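Local coordinates for N-acetylmuramoyl-L-alanine amidase (Peptoclostridium difficile, PDB 4RN7), which probably cleaves, through its zinc-dependent amidase domain, the amide bond between N-acetylmuramic acid and L-alanine in bacterial cell-wall peptidoglycan, at residues S62-A67 with N133-R138; L69-S74 with E139-A144; V77-H82 with I145-G150; G94-Y99 with G128-N133. All coordinates share one frame; numbering follows the deposited sequence. Where two conformers were deposited one is given.

Followed from the N terminus, the chain runs through helix 63-72, whose first turn later receives residues 133-138 (interaction 1) and whose last turn receives residues 139-144 (interaction 2). Strand 77-84 follows and pairs with strand 144-151 in interaction 3. These three contacts cross one another, because their first segments and then their second segments come in the same order along the chain. Interaction 4 closes the shortest loop: strands 95-99 and 126-131 pair within a stretch nested inside the other three. Strand 144-151 lies between strands 77-84 and 95-99, so interactions 3 and 4 belong to one mixed sheet, with interactions 1 and 2 packing helix 63-72 against the connection into strand 144-151.

Interaction 1 (S62-A67 with N133-R138); sequences SLKDRA and NFEVLR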
loop_
_atom_site.group_PDB
_atom_site.type_symbol
_atom_site.label_atom_id
_atom_site.label_comp_id
_atom_site.label_asym_id
_atom_site.label_seq_id
_atom_site.Cartn_x
_atom_site.Cartn_y
_atom_site.Cartn_z
ATOM N N SER A 62 6.434 -2.604 14.870
ATOM C CA SER A 62 5.775 -3.914 14.923
ATOM C C SER A 62 4.392 -3.884 14.263
ATOM O O SER A 62 3.809 -2.812 14.094
ATOM C CB SER A 62 5.645 -4.401 16.359
ATOM O OG SER A 62 4.641 -3.684 17.059
ATOM N N LEU A 63 3.864 -5.048 13.881
ATOM C CA LEU A 63 2.540 -5.088 13.255
ATOM C C LEU A 63 1.467 -4.588 14.221
ATOM O O LEU A 63 0.583 -3.820 13.827
ATOM C CB LEU A 63 2.192 -6.505 12.784
ATOM C CG LEU A 63 3.171 -7.088 11.775
ATOM C CD1 LEU A 63 2.733 -8.481 11.334
ATOM C CD2 LEU A 63 3.286 -6.156 10.590
ATOM N N LYS A 64 1.559 -5.023 15.476
ATOM C CA LYS A 64 0.627 -4.599 16.511
ATOM C C LYS A 64 0.632 -3.077 16.608
ATOM O O LYS A 64 -0.426 -2.442 16.634
ATOM C CB LYS A 64 0.998 -5.222 17.856
ATOM C CG LYS A 64 0.103 -4.783 19.011
ATOM C CD LYS A 64 0.449 -5.522 20.286
ATOM C CE LYS A 64 -0.498 -5.143 21.412
ATOM N NZ LYS A 64 -0.106 -5.776 22.691
ATOM N N ASP A 65 1.826 -2.491 16.632
ATOM C CA ASP A 65 1.945 -1.040 16.754
ATOM C C ASP A 65 1.335 -0.294 15.564
ATOM O O ASP A 65 0.745 0.769 15.748
ATOM C CB ASP A 65 3.403 -0.619 16.979
ATOM C CG ASP A 65 3.846 -0.781 18.426
ATOM O OD1 ASP A 65 3.039 -1.250 19.267
ATOM O OD2 ASP A 65 5.014 -0.441 18.746
ATOM N N ARG A 66 1.473 -0.827 14.347
ATOM C CA ARG A 66 0.891 -0.159 13.182
ATOM C C ARG A 66 -0.624 -0.071 13.290
ATOM O O ARG A 66 -1.215 0.971 12.993
ATOM C CB ARG A 66 1.296 -0.861 11.881
ATOM C CG ARG A 66 2.788 -0.770 11.626
ATOM C CD ARG A 66 3.278 -1.762 10.581
ATOM N NE ARG A 66 4.741 -1.830 10.582
ATOM C CZ ARG A 66 5.526 -1.306 9.640
ATOM N NH1 ARG A 66 5.001 -0.673 8.594
ATOM N NH2 ARG A 66 6.848 -1.423 9.747
ATOM N N ALA A 67 -1.254 -1.157 13.731
ATOM C CA ALA A 67 -2.706 -1.157 13.881
ATOM C C ALA A 67 -3.115 -0.210 15.005
ATOM O O ALA A 67 -4.124 0.486 14.910
ATOM C CB ALA A 67 -3.227 -2.570 14.143
ATOM N N ASN A 133 -5.271 -12.443 6.212
ATOM C CA ASN A 133 -5.399 -12.197 7.648
ATOM C C ASN A 133 -4.251 -11.390 8.273
ATOM O O ASN A 133 -4.101 -11.379 9.499
ATOM C CB ASN A 133 -5.549 -13.530 8.384
ATOM C CG ASN A 133 -6.460 -13.434 9.594
ATOM O OD1 ASN A 133 -7.448 -12.700 9.586
ATOM N ND2 ASN A 133 -6.132 -14.182 10.642
ATOM N N PHE A 134 -3.458 -10.721 7.436
ATOM C CA PHE A 134 -2.344 -9.878 7.889
ATOM C C PHE A 134 -2.759 -8.989 9.064
ATOM O O PHE A 134 -3.777 -8.294 8.995
ATOM C CB PHE A 134 -1.856 -9.019 6.720
ATOM C CG PHE A 134 -0.607 -8.223 7.010
ATOM C CD1 PHE A 134 0.597 -8.866 7.301
ATOM C CD2 PHE A 134 -0.625 -6.834 6.949
ATOM C CE1 PHE A 134 1.754 -8.134 7.547
ATOM C CE2 PHE A 134 0.534 -6.088 7.190
ATOM C CZ PHE A 134 1.719 -6.741 7.492
ATOM N N GLU A 135 -1.977 -9.026 10.142
ATOM C CA GLU A 135 -2.380 -8.408 11.408
ATOM C C GLU A 135 -2.779 -6.933 11.280
ATOM O O GLU A 135 -3.759 -6.499 11.906
ATOM C CB GLU A 135 -1.291 -8.588 12.476
ATOM C CG GLU A 135 -1.677 -8.020 13.844
ATOM C CD GLU A 135 -0.703 -8.382 14.947
ATOM O OE1 GLU A 135 0.308 -9.059 14.671
ATOM O OE2 GLU A 135 -0.962 -7.991 16.101
ATOM N N VAL A 136 -2.053 -6.175 10.458
ATOM C CA VAL A 136 -2.368 -4.754 10.293
ATOM C C VAL A 136 -3.775 -4.551 9.726
ATOM O O VAL A 136 -4.486 -3.616 10.120
ATOM C CB VAL A 136 -1.313 -4.010 9.453
ATOM C CG1 VAL A 136 -1.665 -2.540 9.327
ATOM C CG2 VAL A 136 0.060 -4.147 10.094
ATOM N N LEU A 137 -4.191 -5.442 8.828
ATOM C CA LEU A 137 -5.537 -5.389 8.284
ATOM C C LEU A 137 -6.535 -5.898 9.312
ATOM O O LEU A 137 -7.596 -5.298 9.523
ATOM C CB LEU A 137 -5.636 -6.259 7.026
ATOM C CG LEU A 137 -4.671 -5.918 5.887
ATOM C CD1 LEU A 137 -4.914 -6.825 4.681
ATOM C CD2 LEU A 137 -4.796 -4.460 5.490
ATOM N N ARG A 138 -6.191 -7.022 9.934
ATOM C CA ARG A 138 -7.089 -7.706 10.855
ATOM C C ARG A 138 -7.455 -6.867 12.075
ATOM O O ARG A 138 -8.618 -6.860 12.502
ATOM C CB ARG A 138 -6.464 -9.030 11.294
ATOM C CG ARG A 138 -7.383 -9.885 12.138
ATOM C CD ARG A 138 -6.672 -11.113 12.669
ATOM N NE ARG A 138 -5.661 -10.761 13.663
ATOM C CZ ARG A 138 -4.374 -11.078 13.562
ATOM N NH1 ARG A 138 -3.938 -11.757 12.510
ATOM N NH2 ARG A 138 -3.522 -10.719 14.512
#
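Leu63 reaches across between Phe134, Glu135 and Val136. Leu63 CB lies against the carboxylate of Glu135, 3.7 Å from Glu135 OE1. With CG anti to the carbonyl carbon (chi1 -59°), the two methyls are carried on toward the other helix. Leu63 CD1 sits near the ring atom Phe134 CE1, 3.9 Å away, while Leu63 CD2 does double duty: it approaches Phe134 CZ obliquely at 3.5 Å and meets Val136 CG2 at 3.8 Å. The contact thus joins the first turn of helix 63-72 to the short helix 135-139 of the amidase domain, near the zinc site: the Phe134 ring meets that of the zinc ligand His82 at a steep angle. Ser62 caps the first helix, its OG accepting from Asp65 N, and Phe134 occupies the N-cap position of the second. Val136 CG2 extends the apolar contact from Leu63 to Arg66, 3.9 Å from Arg66 CB. Beyond its aliphatic part, Arg66 turns its guanidinium to a salt bridge with Asp9 and to the carbonyl of His12, another zinc ligand. On the outer side, Glu135 OE2 rests 3.8 Å from Lys64 CB, touching only the base of that extended lysine.

Interaction 2 (L69-S74 with E139-A144); sequences LANNSS and ESNMPA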
loop_
_atom_site.group_PDB
_atom_site.type_symbol
_atom_site.label_atom_id
_atom_site.label_comp_id
_atom_site.label_asym_id
_atom_site.label_seq_id
_atom_site.Cartn_x
_atom_site.Cartn_y
_atom_site.Cartn_z
ATOM N N LEU A 69 -1.442 2.539 15.955
ATOM C CA LEU A 69 -1.280 3.889 15.414
ATOM C C LEU A 69 -2.440 4.254 14.493
ATOM O O LEU A 69 -2.988 5.350 14.600
ATOM C CB LEU A 69 0.045 4.021 14.646
ATOM C CG LEU A 69 1.304 3.929 15.509
ATOM C CD1 LEU A 69 2.546 3.761 14.634
ATOM C CD2 LEU A 69 1.426 5.146 16.438
ATOM N N ALA A 70 -2.804 3.341 13.593
ATOM C CA ALA A 70 -3.923 3.580 12.682
ATOM C C ALA A 70 -5.202 3.841 13.466
ATOM O O ALA A 70 -5.927 4.806 13.197
ATOM C CB ALA A 70 -4.116 2.391 11.714
ATOM N N ASN A 71 -5.479 2.976 14.435
ATOM C CA ASN A 71 -6.699 3.099 15.222
ATOM C C ASN A 71 -6.738 4.401 16.012
ATOM O O ASN A 71 -7.759 5.092 16.026
ATOM C CB ASN A 71 -6.875 1.888 16.145
ATOM C CG ASN A 71 -7.209 0.614 15.384
ATOM O OD1 ASN A 71 -7.685 0.663 14.254
ATOM N ND2 ASN A 71 -6.973 -0.533 16.009
ATOM N N ASN A 72 -5.628 4.741 16.667
ATOM C CA ASN A 72 -5.573 5.978 17.435
ATOM C C ASN A 72 -5.691 7.229 16.561
ATOM O O ASN A 72 -6.076 8.290 17.042
ATOM C CB ASN A 72 -4.279 6.045 18.251
ATOM C CG ASN A 72 -4.242 5.032 19.373
ATOM O OD1 ASN A 72 -5.232 4.355 19.650
ATOM N ND2 ASN A 72 -3.098 4.938 20.046
ATOM N N SER A 73 -5.351 7.113 15.282
ATOM C CA SER A 73 -5.412 8.266 14.392
ATOM C C SER A 73 -6.838 8.483 13.900
ATOM O O SER A 73 -7.121 9.484 13.236
ATOM C CB SER A 73 -4.488 8.064 13.196
ATOM O OG SER A 73 -5.022 7.082 12.322
ATOM N N SER A 74 -7.726 7.546 14.244
ATOM C CA SER A 74 -9.120 7.557 13.787
ATOM C C SER A 74 -9.215 7.748 12.269
ATOM O O SER A 74 -10.064 8.492 11.774
ATOM C CB SER A 74 -9.919 8.632 14.522
ATOM O OG SER A 74 -9.847 8.451 15.929
ATOM N N GLU A 139 -6.471 -6.160 12.627
ATOM C CA GLU A 139 -6.662 -5.461 13.893
ATOM C C GLU A 139 -6.919 -3.962 13.752
ATOM O O GLU A 139 -7.113 -3.276 14.755
ATOM C CB GLU A 139 -5.476 -5.711 14.832
ATOM C CG GLU A 139 -5.200 -7.190 15.113
ATOM C CD GLU A 139 -6.309 -7.870 15.888
ATOM O OE1 GLU A 139 -7.138 -7.167 16.497
ATOM O OE2 GLU A 139 -6.355 -9.118 15.889
ATOM N N SER A 140 -6.937 -3.454 12.517
ATOM C CA SER A 140 -7.344 -2.062 12.297
ATOM C C SER A 140 -8.876 -1.923 12.261
ATOM O O SER A 140 -9.586 -2.861 11.875
ATOM C CB SER A 140 -6.699 -1.493 11.030
ATOM O OG SER A 140 -6.826 -2.400 9.952
ATOM N N ASN A 141 -9.376 -0.759 12.675
ATOM C CA ASN A 141 -10.808 -0.551 12.875
ATOM C C ASN A 141 -11.563 0.109 11.725
ATOM O O ASN A 141 -12.773 0.331 11.823
ATOM C CB ASN A 141 -11.041 0.280 14.149
ATOM C CG ASN A 141 -10.630 -0.447 15.401
ATOM O OD1 ASN A 141 -10.688 -1.673 15.461
ATOM N ND2 ASN A 141 -10.214 0.305 16.417
HETATM N N MSE A 142 -10.862 0.435 10.649
HETATM C CA MSE A 142 -11.489 1.130 9.541
HETATM C C MSE A 142 -11.220 0.339 8.277
HETATM O O MSE A 142 -10.410 -0.598 8.312
HETATM C CB MSE A 142 -10.940 2.559 9.436
HETATM C CG MSE A 142 -9.521 2.696 8.911
HETATM SE SE MSE A 142 -8.053 2.065 10.046
HETATM C CE MSE A 142 -8.424 3.099 11.652
ATOM N N PRO A 143 -11.901 0.691 7.167
ATOM C CA PRO A 143 -11.549 0.051 5.894
ATOM C C PRO A 143 -10.046 0.110 5.622
ATOM O O PRO A 143 -9.440 1.186 5.687
ATOM C CB PRO A 143 -12.329 0.871 4.867
ATOM C CG PRO A 143 -13.573 1.271 5.606
ATOM C CD PRO A 143 -13.101 1.540 7.036
ATOM N N ALA A 144 -9.457 -1.056 5.346
ATOM C CA ALA A 144 -8.008 -1.207 5.286
ATOM C C ALA A 144 -7.610 -2.135 4.141
ATOM O O ALA A 144 -8.202 -3.211 3.968
ATOM C CB ALA A 144 -7.485 -1.766 6.604
#
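Asn71 grips the backbone of residues 139-141 with both ends of its amide, and these two hydrogen bonds are the polar part of the contact. Asn71 ND2 donates to Glu139 O over 3.0 Å; the bond is close to straight, at 165°, and lies in the plane of the Glu139 carbonyl as well as near that of the asparagine amide. Asn71 OD1 accepts from Asn141 N at 2.7 Å, a short but more bent bond (139°) whose donor is tilted out of the carbonyl plane. Held at two points on either side of Ser140, the amide has its rotation about chi2 fixed, and its oxygen and nitrogen are told apart by their partners.

A second kind of interaction is stacking. The side-chain amide of Asn141 lies flat over that of Asn71, the planes only 4° apart, with Asn141 ND2 3.2 Å from Asn71 CG.

Van der Waals packing completes the inner side. The selenomethionine Met142 is bent at both chi2 and chi3, which brings its methyl CE to 3.4 Å from Ala70 O and sets Met142 SE 4.3 Å from Ala70 CB. Ala70 O is also the acceptor for Ser73 OG, 2.6 Å away. Ala70 and Met142 both rest on Leu78 of strand 77-84.

Here the C-terminal end of helix 63-72, closed at Ser74 by a Schellman motif with positive phi, is tied to the loop entering strand 144-151 in the alpha/beta fold of the amidase domain, the Asn71 side chain standing in for a backbone partner of residues 139 and 141.

Interaction 3 (V77-H82 with I145-G150); sequences VLVSIH and ILIECG. With ZN (zinc ion), chain B.
Ile145 N donates to Leu78 O and Ile145 O accepts from Ser80 N, opening a run of five backbone hydrogen bonds between two parallel strands. The series passes on through Ile147, bonded to both Ser80 O and His82 N, and finishes with Cys149 N to His82 O at 2.8 Å. Close aliphatic packing fills the face of Val79, Ile81, Ile145 and Ile147. There Ile147 CD1 sits 3.6 Å from Val79 CG1, and helices 107-122 and 164-185 close over it, with Val114 and Ile174 against Ile147. Farther along, the fit is looser: Ile81 CD1 stays 4.1 Å from Ile147 CD1, and Ile81 CG2 4.2 Å from Cys149 SG. The strands, inclined at 24°, form the centre of the mixed sheet of this amidase domain, an alpha/beta fold with helices on both sides.

The opposite face is mixed, with Leu146 beside Ser80, His82 and Glu148, and it carries the zinc ion. A chi1 of -82° carries the His82 ring out from the strand, and chi2 of -111° turns His82 ND1 to the zinc ion, 2.1 Å away; His12 and Glu28 supply the other protein ligands. Leu146 CD1 presses obliquely on the imidazole, 3.4 Å from His82 CD2. Ser80 OG, in plane at the ring edge, is hydrogen-bonded to Asp9. Glu148, bent at chi2, comes close through OE1, 3.3 Å from His82 CB, and also packs on Trp98; its carboxylate is not a ligand of the zinc.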
loop_
_atom_site.group_PDB
_atom_site.type_symbol
_atom_site.label_atom_id
_atom_site.label_comp_id
_atom_site.label_asym_id
_atom_site.label_seq_id
_atom_site.Cartn_x
_atom_site.Cartn_y
_atom_site.Cartn_z
ATOM N N VAL A 77 -9.514 5.527 6.200
ATOM C CA VAL A 77 -8.977 4.517 5.292
ATOM C C VAL A 77 -7.541 4.194 5.723
ATOM O O VAL A 77 -6.808 5.114 6.109
ATOM C CB VAL A 77 -8.966 5.075 3.840
ATOM C CG1 VAL A 77 -7.959 4.350 2.962
ATOM C CG2 VAL A 77 -10.360 5.017 3.233
ATOM N N LEU A 78 -7.133 2.925 5.642
ATOM C CA LEU A 78 -5.732 2.553 5.846
ATOM C C LEU A 78 -5.207 1.948 4.548
ATOM O O LEU A 78 -5.849 1.062 3.969
ATOM C CB LEU A 78 -5.590 1.537 6.993
ATOM C CG LEU A 78 -4.188 1.006 7.345
ATOM C CD1 LEU A 78 -4.187 0.542 8.771
ATOM C CD2 LEU A 78 -3.772 -0.164 6.450
ATOM N N VAL A 79 -4.053 2.422 4.085
ATOM C CA VAL A 79 -3.407 1.809 2.915
ATOM C C VAL A 79 -1.991 1.418 3.309
ATOM O O VAL A 79 -1.164 2.287 3.664
ATOM C CB VAL A 79 -3.374 2.750 1.693
ATOM C CG1 VAL A 79 -2.729 2.042 0.481
ATOM C CG2 VAL A 79 -4.785 3.205 1.334
ATOM N N SER A 80 -1.724 0.117 3.283
ATOM C CA SER A 80 -0.389 -0.392 3.568
ATOM C C SER A 80 0.296 -0.643 2.235
ATOM O O SER A 80 -0.333 -1.143 1.293
ATOM C CB SER A 80 -0.465 -1.689 4.371
ATOM O OG SER A 80 0.825 -2.132 4.766
ATOM N N ILE A 81 1.575 -0.292 2.159
ATOM C CA ILE A 81 2.324 -0.403 0.903
ATOM C C ILE A 81 3.427 -1.443 1.065
ATOM O O ILE A 81 4.317 -1.270 1.899
ATOM C CB ILE A 81 2.964 0.950 0.547
ATOM C CG1 ILE A 81 1.869 2.003 0.295
ATOM C CG2 ILE A 81 3.870 0.809 -0.673
ATOM C CD1 ILE A 81 0.964 1.674 -0.905
ATOM N N HIS A 82 3.367 -2.520 0.282
ATOM C CA HIS A 82 4.354 -3.595 0.359
ATOM C C HIS A 82 4.772 -3.982 -1.060
ATOM O O HIS A 82 4.192 -3.489 -2.017
ATOM C CB HIS A 82 3.752 -4.827 1.024
ATOM C CG HIS A 82 3.752 -4.778 2.518
ATOM N ND1 HIS A 82 4.556 -5.597 3.277
ATOM C CD2 HIS A 82 3.042 -4.024 3.396
ATOM C CE1 HIS A 82 4.347 -5.354 4.560
ATOM N NE2 HIS A 82 3.429 -4.409 4.664
ATOM N N ILE A 145 -6.600 -1.724 3.374
ATOM C CA ILE A 145 -6.069 -2.554 2.295
ATOM C C ILE A 145 -4.546 -2.586 2.367
ATOM O O ILE A 145 -3.923 -1.710 2.983
ATOM C CB ILE A 145 -6.510 -2.062 0.892
ATOM C CG1 ILE A 145 -5.987 -0.640 0.616
ATOM C CG2 ILE A 145 -8.035 -2.142 0.759
ATOM C CD1 ILE A 145 -6.228 -0.149 -0.814
ATOM N N LEU A 146 -3.953 -3.609 1.754
ATOM C CA LEU A 146 -2.505 -3.689 1.630
ATOM C C LEU A 146 -2.253 -3.938 0.160
ATOM O O LEU A 146 -2.774 -4.899 -0.403
ATOM C CB LEU A 146 -1.928 -4.838 2.480
ATOM C CG LEU A 146 -0.405 -5.061 2.434
ATOM C CD1 LEU A 146 0.087 -5.651 3.748
ATOM C CD2 LEU A 146 0.022 -5.966 1.265
ATOM N N ILE A 147 -1.481 -3.050 -0.462
ATOM C CA ILE A 147 -1.185 -3.202 -1.877
ATOM C C ILE A 147 0.188 -3.824 -2.049
ATOM O O ILE A 147 1.172 -3.270 -1.559
ATOM C CB ILE A 147 -1.208 -1.853 -2.606
ATOM C CG1 ILE A 147 -2.479 -1.075 -2.252
ATOM C CG2 ILE A 147 -1.167 -2.079 -4.129
ATOM C CD1 ILE A 147 -2.458 0.385 -2.684
ATOM N N GLU A 148 0.247 -4.955 -2.764
ATOM C CA GLU A 148 1.513 -5.612 -3.093
ATOM C C GLU A 148 1.937 -5.079 -4.457
ATOM O O GLU A 148 1.430 -5.520 -5.490
ATOM C CB GLU A 148 1.358 -7.138 -3.147
ATOM C CG GLU A 148 1.035 -7.794 -1.778
ATOM C CD GLU A 148 2.238 -7.871 -0.854
ATOM O OE1 GLU A 148 3.271 -7.249 -1.154
ATOM O OE2 GLU A 148 2.161 -8.549 0.191
ATOM N N CYS A 149 2.876 -4.138 -4.446
ATOM C CA CYS A 149 3.117 -3.284 -5.610
ATOM C C CYS A 149 4.069 -3.872 -6.651
ATOM O O CYS A 149 4.854 -3.137 -7.260
ATOM C CB CYS A 149 3.634 -1.919 -5.169
ATOM S SG CYS A 149 2.427 -0.972 -4.189
ATOM N N GLY A 150 4.003 -5.182 -6.859
ATOM C CA GLY A 150 4.858 -5.823 -7.849
ATOM C C GLY A 150 5.794 -6.767 -7.122
ATOM O O GLY A 150 5.926 -6.675 -5.899
HETATM ZN ZN ZN B . 6.113 -6.877 2.756
#

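Interaction 4 (G94-Y99 with G128-N133); sequences GIETWY and GIVENN
Trp98 carries the amide of Asn132 on one face of its indole: the planes are 7° apart, and Asn132 CG lies 3.4 Å from Trp98 CE3. At the edge, Trp98 NE1 donates to Glu96 OE2, 2.8 Å away, in a straight bond (179°) lying in the ring plane; Glu96 is paired in turn with Arg127. Stack and edge bond fix the rotation of the indole, and Asn132 OD1 is held by Phe134 N. Val130 CB touches the five-membered ring obliquely, 3.8 Å from Trp98 CD1.

The Tyr99 ring points to the other side of the sheet. Its CG lies between the backbone N and the carbonyl carbon (chi1 60°), bringing the ring back over the neighbouring strand, with Glu131 CA over one face. Ile129 CD1 comes to 3.7 Å from Tyr99 CE1, and a water in the ring plane bridges Tyr99 OH to Glu131 OE2, which also accepts from Lys102 N.

Between these two layers run four backbone hydrogen bonds, from Thr97 N to Gly128 O through Asn132 N to Tyr99 O. Strands 95-99 and 126-131 are parallel and joined through helix 107-122, a beta-alpha-beta crossover at the margin of the sheet.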
loop_
_atom_site.group_PDB
_atom_site.type_symbol
_atom_site.label_atom_id
_atom_site.label_comp_id
_atom_site.label_asym_id
_atom_site.label_seq_id
_atom_site.Cartn_x
_atom_site.Cartn_y
_atom_site.Cartn_z
ATOM N N GLY A 94 3.032 -8.428 -11.450
ATOM C CA GLY A 94 1.728 -7.812 -11.297
ATOM C C GLY A 94 1.425 -7.331 -9.892
ATOM O O GLY A 94 2.179 -7.573 -8.947
ATOM N N ILE A 95 0.288 -6.660 -9.758
ATOM C CA ILE A 95 -0.099 -6.054 -8.497
ATOM C C ILE A 95 -1.397 -6.690 -8.002
ATOM O O ILE A 95 -2.293 -6.974 -8.804
ATOM C CB ILE A 95 -0.291 -4.546 -8.709
ATOM C CG1 ILE A 95 1.070 -3.885 -8.976
ATOM C CG2 ILE A 95 -0.967 -3.888 -7.505
ATOM C CD1 ILE A 95 0.999 -2.380 -9.156
ATOM N N GLU A 96 -1.495 -6.922 -6.693
ATOM C CA GLU A 96 -2.739 -7.404 -6.100
ATOM C C GLU A 96 -2.985 -6.591 -4.846
ATOM O O GLU A 96 -2.050 -6.034 -4.272
ATOM C CB GLU A 96 -2.651 -8.892 -5.741
ATOM C CG GLU A 96 -1.482 -9.257 -4.834
ATOM C CD GLU A 96 -1.350 -10.755 -4.648
ATOM O OE1 GLU A 96 -1.373 -11.480 -5.662
ATOM O OE2 GLU A 96 -1.229 -11.215 -3.493
ATOM N N THR A 97 -4.238 -6.521 -4.418
ATOM C CA THR A 97 -4.566 -5.743 -3.223
ATOM C C THR A 97 -5.291 -6.628 -2.220
ATOM O O THR A 97 -6.248 -7.316 -2.575
ATOM C CB THR A 97 -5.454 -4.560 -3.600
ATOM O OG1 THR A 97 -4.739 -3.701 -4.494
ATOM C CG2 THR A 97 -5.851 -3.765 -2.351
ATOM N N TRP A 98 -4.819 -6.632 -0.974
ATOM C CA TRP A 98 -5.389 -7.465 0.078
ATOM C C TRP A 98 -6.371 -6.681 0.940
ATOM O O TRP A 98 -6.236 -5.465 1.095
ATOM C CB TRP A 98 -4.290 -7.960 1.015
ATOM C CG TRP A 98 -3.220 -8.803 0.390
ATOM C CD1 TRP A 98 -3.150 -9.241 -0.903
ATOM C CD2 TRP A 98 -2.059 -9.315 1.056
ATOM N NE1 TRP A 98 -2.006 -10.000 -1.077
ATOM C CE2 TRP A 98 -1.320 -10.051 0.110
ATOM C CE3 TRP A 98 -1.568 -9.213 2.367
ATOM C CZ2 TRP A 98 -0.116 -10.692 0.438
ATOM C CZ3 TRP A 98 -0.372 -9.849 2.685
ATOM C CH2 TRP A 98 0.335 -10.578 1.728
ATOM N N TYR A 99 -7.338 -7.397 1.510
ATOM C CA TYR A 99 -8.223 -6.859 2.539
ATOM C C TYR A 99 -8.484 -7.961 3.569
ATOM O O TYR A 99 -8.281 -9.139 3.272
ATOM C CB TYR A 99 -9.533 -6.350 1.930
ATOM C CG TYR A 99 -10.339 -7.406 1.211
ATOM C CD1 TYR A 99 -10.045 -7.760 -0.094
ATOM C CD2 TYR A 99 -11.407 -8.036 1.837
ATOM C CE1 TYR A 99 -10.786 -8.725 -0.760
ATOM C CE2 TYR A 99 -12.153 -8.998 1.177
ATOM C CZ TYR A 99 -11.834 -9.338 -0.116
ATOM O OH TYR A 99 -12.581 -10.295 -0.770
ATOM N N GLY A 128 -5.789 -9.024 -9.187
ATOM C CA GLY A 128 -7.068 -8.968 -8.494
ATOM C C GLY A 128 -6.939 -8.621 -7.025
ATOM O O GLY A 128 -5.903 -8.119 -6.588
ATOM N N ILE A 129 -8.000 -8.894 -6.269
ATOM C CA ILE A 129 -8.012 -8.629 -4.836
ATOM C C ILE A 129 -8.060 -9.951 -4.071
ATOM O O ILE A 129 -8.566 -10.957 -4.587
ATOM C CB ILE A 129 -9.191 -7.723 -4.437
ATOM C CG1 ILE A 129 -10.534 -8.415 -4.703
ATOM C CG2 ILE A 129 -9.112 -6.401 -5.193
ATOM C CD1 ILE A 129 -11.741 -7.633 -4.186
ATOM N N VAL A 130 -7.521 -9.947 -2.851
ATOM C CA VAL A 130 -7.317 -11.175 -2.083
ATOM C C VAL A 130 -7.670 -10.947 -0.614
ATOM O O VAL A 130 -7.294 -9.928 -0.043
ATOM C CB VAL A 130 -5.826 -11.601 -2.117
ATOM C CG1 VAL A 130 -5.637 -12.949 -1.451
ATOM C CG2 VAL A 130 -5.300 -11.638 -3.537
ATOM N N GLU A 131 -8.383 -11.888 -0.002
ATOM C CA GLU A 131 -8.520 -11.866 1.451
ATOM C C GLU A 131 -7.211 -12.306 2.095
ATOM O O GLU A 131 -6.584 -13.283 1.661
ATOM C CB GLU A 131 -9.644 -12.801 1.904
ATOM C CG GLU A 131 -11.041 -12.259 1.653
ATOM C CD GLU A 131 -12.122 -13.281 1.938
ATOM O OE1 GLU A 131 -11.866 -14.493 1.747
ATOM O OE2 GLU A 131 -13.230 -12.875 2.346
ATOM N N ASN A 132 -6.806 -11.607 3.147
ATOM C CA ASN A 132 -5.593 -11.972 3.860
ATOM C C ASN A 132 -5.689 -11.555 5.318
ATOM O O ASN A 132 -6.116 -10.442 5.621
ATOM C CB ASN A 132 -4.371 -11.319 3.219
ATOM C CG ASN A 132 -3.064 -11.897 3.734
ATOM O OD1 ASN A 132 -2.651 -11.627 4.863
ATOM N ND2 ASN A 132 -2.402 -12.698 2.901
ATOM N N ASN A 133 -5.271 -12.443 6.212
ATOM C CA ASN A 133 -5.399 -12.197 7.648
ATOM C C ASN A 133 -4.251 -11.390 8.273
ATOM O O ASN A 133 -4.101 -11.379 9.499
ATOM C CB ASN A 133 -5.549 -13.530 8.384
ATOM C CG ASN A 133 -6.460 -13.434 9.594
ATOM O OD1 ASN A 133 -7.448 -12.700 9.586
ATOM N ND2 ASN A 133 -6.132 -14.182 10.642
HETATM O O HOH W 1 -14.537 -11.379 0.436
#